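PDB 3TMA: tRNA (guanine(6)-N2)-methyltransferase from Thermus thermophilus, which transfers a methyl group from S-adenosyl-L-methionine to the N2 atom of the guanosine at position 6 of tRNA(Phe). Local coordinates for residues Ala47-Asp50 against Arg55-Ile58; Val77-Arg82 against Asp157-Glu162; Glu95-Ala100 against Ala163-Gln168. All blocks are in the same frame, centred on the assembly; numbering follows the deposited sequence.

Contact 1 of 3, residues Ala47-Asp50 against Arg55-Ile58; sequences AEVD and RVRI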
# COMPACT_ATOMS: atom_id res chain seq x y z
N ALA A 47 3.62 9.45 -17.50
CA ALA A 47 2.97 8.99 -16.26
C ALA A 47 1.97 10.02 -15.72
O ALA A 47 2.20 11.24 -15.86
CB ALA A 47 4.01 8.63 -15.20
N GLU A 48 0.87 9.53 -15.13
CA GLU A 48 -0.14 10.42 -14.55
C GLU A 48 -0.41 10.02 -13.09
O GLU A 48 -0.45 8.83 -12.77
CB GLU A 48 -1.44 10.33 -15.34
CG GLU A 48 -1.31 10.82 -16.82
CD GLU A 48 -2.67 10.79 -17.56
OE1 GLU A 48 -3.58 10.05 -17.13
OE2 GLU A 48 -2.80 11.49 -18.58
N VAL A 49 -0.56 11.02 -12.22
CA VAL A 49 -0.78 10.83 -10.76
C VAL A 49 -2.10 11.52 -10.41
O VAL A 49 -2.36 12.65 -10.84
CB VAL A 49 0.37 11.49 -9.94
CG1 VAL A 49 0.03 11.56 -8.44
CG2 VAL A 49 1.69 10.72 -10.15
N ASP A 50 -2.97 10.83 -9.70
CA ASP A 50 -4.17 11.50 -9.18
C ASP A 50 -3.96 11.84 -7.71
O ASP A 50 -4.04 10.97 -6.84
CB ASP A 50 -5.42 10.58 -9.35
CG ASP A 50 -5.79 10.33 -10.82
OD1 ASP A 50 -5.36 11.12 -11.72
OD2 ASP A 50 -6.54 9.36 -11.08
N ARG A 55 -3.78 6.86 -6.88
CA ARG A 55 -3.75 6.17 -8.20
C ARG A 55 -2.59 6.73 -9.00
O ARG A 55 -2.40 7.94 -9.03
CB ARG A 55 -5.02 6.43 -9.04
CG ARG A 55 -6.29 5.82 -8.46
CD ARG A 55 -7.49 6.04 -9.38
NE ARG A 55 -7.87 7.45 -9.56
CZ ARG A 55 -9.01 7.98 -9.11
NH1 ARG A 55 -9.82 7.23 -8.40
NH2 ARG A 55 -9.32 9.25 -9.35
N VAL A 56 -1.85 5.85 -9.68
CA VAL A 56 -0.90 6.28 -10.73
C VAL A 56 -1.18 5.50 -12.01
O VAL A 56 -1.41 4.27 -11.95
CB VAL A 56 0.53 5.99 -10.27
CG1 VAL A 56 1.55 6.39 -11.41
CG2 VAL A 56 0.81 6.84 -8.95
N ARG A 57 -1.06 6.17 -13.16
CA ARG A 57 -1.25 5.47 -14.47
C ARG A 57 -0.00 5.68 -15.30
O ARG A 57 0.54 6.79 -15.31
CB ARG A 57 -2.40 6.08 -15.28
CG ARG A 57 -3.77 5.73 -14.79
CD ARG A 57 -4.87 6.38 -15.69
NE ARG A 57 -4.85 7.84 -15.64
CZ ARG A 57 -5.18 8.57 -14.56
NH1 ARG A 57 -5.63 7.99 -13.44
NH2 ARG A 57 -5.05 9.89 -14.58
N ILE A 58 0.40 4.63 -16.02
CA ILE A 58 1.54 4.64 -16.96
C ILE A 58 0.95 4.16 -18.31
O ILE A 58 0.31 3.09 -18.34
CB ILE A 58 2.60 3.53 -16.53
CG1 ILE A 58 3.02 3.72 -15.07
CG2 ILE A 58 3.85 3.53 -17.41
CD1 ILE A 58 3.59 5.04 -14.81
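Arg-57 reaches from strand 55-59 across its partner 48-50 in an antiparallel beta hairpin of the ferredoxin-like N-terminal region, and its guanidinium fits between Glu-48 and Asp-50. Its chain is bent at chi3 (-64°), which carries the flat end across the neighbouring strand. It grips Asp-50 end-on: NH1 meets OD2 of Asp-50 at 2.9 Å and NH2 meets OD1 at 3.1 Å, with the two planes 40° apart, so the carboxylate is twisted against the guanidinium. Glu-48 is held side-on. NE and NH2 of Arg-57 both converge on Glu-48 OE1, at 3.0 and 2.9 Å, and here the planes stand 79° apart, although OE1 itself lies close to the guanidinium plane. Asp-50 OD2 is shared: it takes the N-H of Arg-55 NE, at 2.8 Å, on its anti lone pair. Outside the hairpin, Arg-82 pairs strongly with the same OE1 of Glu-48, Glu-23 with Arg-57, and Glu-119 with Arg-55, so the charges form a continuous network over this face of the sheet. On the other face the hairpin carries Val-49 and Val-56, which run alongside each other with their CG2 atoms 4.2 Å apart, packed against Leu-35 and Leu-38 of helix 31-41. At the open end of the hairpin, Ala-47 CB meets Ile-58 CD1 at 3.6 Å. Between the two faces, Glu-48 and Arg-57 form a hydrogen-bonded pair, with Glu-48 N to Arg-57 O at 2.8 Å and nearly straight.

Contact 2 of 3, residues Val77-Arg82 against Asp157-Glu162; sequences VLFRAR and DVRGEE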
# COMPACT_ATOMS: atom_id res chain seq x y z
N VAL A 77 -5.00 -2.53 -12.66
CA VAL A 77 -6.01 -2.60 -13.77
C VAL A 77 -5.33 -2.25 -15.09
O VAL A 77 -4.65 -1.26 -15.17
CB VAL A 77 -7.16 -1.57 -13.49
CG1 VAL A 77 -8.26 -1.66 -14.53
CG2 VAL A 77 -7.76 -1.89 -12.10
N LEU A 78 -5.57 -3.02 -16.13
CA LEU A 78 -5.18 -2.60 -17.48
C LEU A 78 -6.37 -1.95 -18.15
O LEU A 78 -7.38 -2.62 -18.36
CB LEU A 78 -4.70 -3.80 -18.29
CG LEU A 78 -4.43 -3.60 -19.80
CD1 LEU A 78 -3.27 -2.68 -19.97
CD2 LEU A 78 -4.14 -4.99 -20.42
N PHE A 79 -6.28 -0.64 -18.41
CA PHE A 79 -7.34 0.07 -19.11
C PHE A 79 -6.98 0.02 -20.57
O PHE A 79 -5.89 0.46 -20.93
CB PHE A 79 -7.49 1.51 -18.61
CG PHE A 79 -8.20 1.61 -17.29
CD1 PHE A 79 -9.47 1.02 -17.11
CD2 PHE A 79 -7.60 2.29 -16.21
CE1 PHE A 79 -10.13 1.10 -15.86
CE2 PHE A 79 -8.28 2.40 -14.96
CZ PHE A 79 -9.56 1.83 -14.81
N ARG A 80 -7.83 -0.65 -21.37
CA ARG A 80 -7.65 -0.74 -22.81
C ARG A 80 -8.28 0.39 -23.59
O ARG A 80 -7.97 0.58 -24.76
CB ARG A 80 -8.10 -2.10 -23.38
CG ARG A 80 -7.19 -3.30 -22.94
CD ARG A 80 -7.49 -4.58 -23.82
NE ARG A 80 -6.59 -5.69 -23.48
CZ ARG A 80 -6.90 -6.68 -22.66
NH1 ARG A 80 -8.12 -6.77 -22.13
NH2 ARG A 80 -5.99 -7.63 -22.40
N ALA A 81 -9.15 1.17 -22.98
CA ALA A 81 -9.68 2.36 -23.68
C ALA A 81 -9.83 3.47 -22.68
O ALA A 81 -10.21 3.24 -21.51
CB ALA A 81 -11.03 2.08 -24.29
N ARG A 82 -9.62 4.68 -23.16
CA ARG A 82 -10.01 5.86 -22.39
C ARG A 82 -10.72 6.77 -23.37
O ARG A 82 -10.23 7.00 -24.47
CB ARG A 82 -8.73 6.50 -21.85
CG ARG A 82 -8.80 7.87 -21.30
CD ARG A 82 -7.34 8.20 -20.82
NE ARG A 82 -7.21 9.41 -20.02
CZ ARG A 82 -6.17 9.68 -19.22
NH1 ARG A 82 -6.19 10.80 -18.52
NH2 ARG A 82 -5.14 8.83 -19.10
N ASP A 157 -14.46 2.80 -15.13
CA ASP A 157 -14.42 3.92 -14.17
C ASP A 157 -14.75 5.18 -14.94
O ASP A 157 -14.09 5.49 -15.96
CB ASP A 157 -13.03 4.09 -13.55
CG ASP A 157 -12.67 2.99 -12.53
OD1 ASP A 157 -13.15 1.84 -12.64
OD2 ASP A 157 -11.87 3.28 -11.62
N VAL A 158 -15.74 5.92 -14.45
CA VAL A 158 -16.11 7.18 -15.05
C VAL A 158 -15.65 8.31 -14.13
O VAL A 158 -15.99 8.34 -12.94
CB VAL A 158 -17.64 7.27 -15.31
CG1 VAL A 158 -17.98 8.59 -16.02
CG2 VAL A 158 -18.13 6.08 -16.16
N ARG A 159 -14.80 9.18 -14.66
CA ARG A 159 -14.21 10.23 -13.83
C ARG A 159 -14.39 11.56 -14.52
O ARG A 159 -13.75 11.84 -15.54
CB ARG A 159 -12.74 9.96 -13.54
CG ARG A 159 -12.39 8.46 -13.36
CD ARG A 159 -11.19 8.27 -12.47
NE ARG A 159 -10.98 6.86 -12.10
CZ ARG A 159 -9.85 6.18 -12.27
NH1 ARG A 159 -8.79 6.76 -12.84
NH2 ARG A 159 -9.79 4.90 -11.89
N GLY A 160 -15.31 12.36 -14.01
CA GLY A 160 -15.69 13.60 -14.69
C GLY A 160 -16.21 13.27 -16.07
O GLY A 160 -17.15 12.48 -16.21
N GLU A 161 -15.59 13.85 -17.10
CA GLU A 161 -16.03 13.65 -18.47
C GLU A 161 -15.36 12.45 -19.19
O GLU A 161 -15.79 12.08 -20.28
CB GLU A 161 -15.83 14.91 -19.32
CG GLU A 161 -16.12 16.25 -18.60
N GLU A 162 -14.34 11.84 -18.59
CA GLU A 162 -13.70 10.68 -19.26
C GLU A 162 -14.09 9.32 -18.67
O GLU A 162 -14.37 9.22 -17.48
CB GLU A 162 -12.18 10.81 -19.30
CG GLU A 162 -11.58 11.47 -18.12
CD GLU A 162 -10.06 11.60 -18.21
OE1 GLU A 162 -9.48 12.08 -17.23
OE2 GLU A 162 -9.47 11.23 -19.26
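The Phe-79 ring brings its outermost atom, CZ, to within 4.0 Å of Asp-157 CG, with ring and carboxylate planes 67° apart. On one face of the ring sits Val-77 CG1 of the same strand, 3.6 Å above the plane and displaced toward the rim. The guanidinium of Arg-159 comes to the ring at a slant, its NH2 lying 4.2 Å from Phe-79 CE2. That same NH2 holds Asp-157 OD2 at 2.7 Å, approaching the carboxylate from the anti side and somewhat out of its plane, so the ring borders a salt bridge made within strand 152-159; Arg-155 holds the same oxygen. These groups meet over strand 162-168, which runs between strands 76-84 and 152-159 in the sheet of the THUMP-containing half; Phe-164 of that middle strand touches the Phe-79 ring and makes a cation-pi contact with Arg-159. Farther along, a type II' turn from Arg-159 to Glu-162 reverses the chain of the hairpin and sets Glu-162 opposite Arg-82. Arg-82 runs fully extended from CG to NE (chi1 166°) to reach the acid: NE donates to Glu-162 OE2 at 3.0 Å, on the syn side but well out of the carboxylate plane, while NH1 adds only a weak bond at 3.4 Å. The stronger partner of Arg-82 is Glu-48, and Trp-21 gives it a cation-pi contact. Arg-82 and Arg-159 each answer two acids, Arg-159 holding Asp-157 and Glu-23, and the acids probably offset the crowding of Arg-159 with Arg-55 and Arg-57.

Contact 3 of 3, residues Glu95-Ala100 against Ala163-Gln168; sequences ERAALA and AFLGVQ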
# COMPACT_ATOMS: atom_id res chain seq x y z
N GLU A 95 -21.25 1.06 -23.75
CA GLU A 95 -21.52 -0.29 -24.26
C GLU A 95 -20.79 -0.49 -25.59
O GLU A 95 -20.09 -1.50 -25.77
CB GLU A 95 -23.03 -0.46 -24.47
CG GLU A 95 -23.45 -1.84 -24.92
CD GLU A 95 -24.83 -1.81 -25.61
OE1 GLU A 95 -25.65 -0.91 -25.28
OE2 GLU A 95 -25.06 -2.64 -26.54
N ARG A 96 -20.88 0.49 -26.49
CA ARG A 96 -20.13 0.45 -27.76
C ARG A 96 -18.61 0.42 -27.59
O ARG A 96 -17.94 -0.33 -28.31
CB ARG A 96 -20.53 1.59 -28.71
CG ARG A 96 -21.97 1.47 -29.24
CD ARG A 96 -22.41 2.70 -30.07
NE ARG A 96 -23.69 3.20 -29.56
CZ ARG A 96 -23.87 4.42 -29.06
NH1 ARG A 96 -22.89 5.32 -29.10
NH2 ARG A 96 -25.05 4.74 -28.58
N ALA A 97 -18.07 1.24 -26.68
CA ALA A 97 -16.65 1.18 -26.35
C ALA A 97 -16.24 -0.20 -25.84
O ALA A 97 -15.18 -0.70 -26.24
CB ALA A 97 -16.31 2.21 -25.29
N ALA A 98 -16.99 -0.78 -24.91
CA ALA A 98 -16.65 -2.13 -24.39
C ALA A 98 -16.63 -3.18 -25.51
O ALA A 98 -15.73 -4.05 -25.55
CB ALA A 98 -17.64 -2.57 -23.30
N LEU A 99 -17.66 -3.14 -26.37
CA LEU A 99 -17.76 -4.10 -27.46
C LEU A 99 -16.69 -3.91 -28.55
O LEU A 99 -16.42 -4.84 -29.27
CB LEU A 99 -19.15 -4.08 -28.11
CG LEU A 99 -20.25 -4.57 -27.18
CD1 LEU A 99 -21.61 -4.39 -27.87
CD2 LEU A 99 -20.00 -6.05 -26.78
N ALA A 100 -16.05 -2.73 -28.63
CA ALA A 100 -14.99 -2.55 -29.61
C ALA A 100 -13.61 -3.04 -29.11
O ALA A 100 -12.63 -3.04 -29.86
CB ALA A 100 -14.92 -1.10 -30.06
N ALA A 163 -13.98 8.28 -19.47
CA ALA A 163 -14.22 6.94 -18.98
C ALA A 163 -13.07 6.02 -19.40
O ALA A 163 -12.48 6.18 -20.48
CB ALA A 163 -15.56 6.43 -19.50
N PHE A 164 -12.79 5.05 -18.54
CA PHE A 164 -11.70 4.09 -18.68
C PHE A 164 -12.34 2.72 -18.62
O PHE A 164 -13.17 2.48 -17.75
CB PHE A 164 -10.74 4.21 -17.48
CG PHE A 164 -10.04 5.57 -17.35
CD1 PHE A 164 -10.72 6.69 -16.90
CD2 PHE A 164 -8.67 5.69 -17.61
CE1 PHE A 164 -10.07 7.93 -16.78
CE2 PHE A 164 -8.00 6.90 -17.45
CZ PHE A 164 -8.71 8.02 -17.04
N LEU A 165 -11.97 1.82 -19.53
CA LEU A 165 -12.53 0.46 -19.56
C LEU A 165 -11.40 -0.53 -19.69
O LEU A 165 -10.48 -0.32 -20.52
CB LEU A 165 -13.46 0.27 -20.78
CG LEU A 165 -14.74 1.11 -20.77
CD1 LEU A 165 -14.53 2.46 -21.45
CD2 LEU A 165 -15.85 0.35 -21.48
N GLY A 166 -11.47 -1.62 -18.93
CA GLY A 166 -10.43 -2.66 -18.99
C GLY A 166 -10.67 -3.77 -17.99
O GLY A 166 -11.81 -4.06 -17.65
N VAL A 167 -9.59 -4.40 -17.54
CA VAL A 167 -9.69 -5.64 -16.77
C VAL A 167 -8.74 -5.52 -15.57
O VAL A 167 -7.63 -4.99 -15.67
CB VAL A 167 -9.37 -6.89 -17.70
CG1 VAL A 167 -8.01 -6.75 -18.35
CG2 VAL A 167 -9.44 -8.18 -16.92
N GLN A 168 -9.26 -5.89 -14.40
CA GLN A 168 -8.43 -6.03 -13.22
C GLN A 168 -7.40 -7.16 -13.39
O GLN A 168 -7.74 -8.26 -13.78
CB GLN A 168 -9.30 -6.30 -12.00
CG GLN A 168 -8.56 -6.09 -10.68
CD GLN A 168 -9.54 -5.84 -9.53
OE1 GLN A 168 -10.36 -4.93 -9.59
NE2 GLN A 168 -9.46 -6.66 -8.50
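Ala-98 and Leu-165 bring helix 90-99 and strand 162-168 together, their CA atoms 6.9 Å apart, where the helix packs on one face of the N-terminal sheet, in its THUMP part. The strand contributes a single side chain, which points at the helix. Leu-165 has CG anti to its carbonyl carbon (chi1 -66°), and its two methyls spread over adjacent residues of one helical turn. CD2 does the closer work, lying 3.9 Å from Ala-98 CB and 3.8 Å from Ala-98 N, so it rests against helix backbone as well as a methyl. CD1 turns to Ala-97, meeting its CB at 4.2 Å. The small alanines probably let the branched leucine come close to the helix. Leu-83 of the adjoining strand touches both Leu-165 and Ala-97, Leu-101 adds to the packing on Leu-165, and Val-133 of helix 126-141 meets Ala-98. The strand itself is bonded to its neighbour through Leu-165 and Ala-81, at a classic beta bulge in which Arg-80 and Ala-81 both face Leu-165. The side chains that meet between these segments are all hydrocarbon; the contact is a small apolar one, and its contribution probably comes from burial of carbon surface.

Overall arrangement
All three contacts belong to one seven-stranded sheet: contact 1 at its outer hairpin, contact 2 across strands 76-84 and 152-159, contact 3 on strand 162-168 between them. The charged side chains of contacts 1 and 2 share one face, where aromatic rings also lie, and are joined by the salt bridge of Glu-48 OE1 to Arg-82 NH2 (2.8 Å); Arg-159 NH1 lies close to Arg-57 NH1 and makes only a long, weak ion pair with Asp-50 OD2. Both are partly buried. Contact 3, buried and apolar, occupies the helix-covered face. Phe-164 links the three, for Arg-57 CD packs on its CE2 and Phe-79 CD1 on its CB, while the next residue, Leu-165, serves the opposite face.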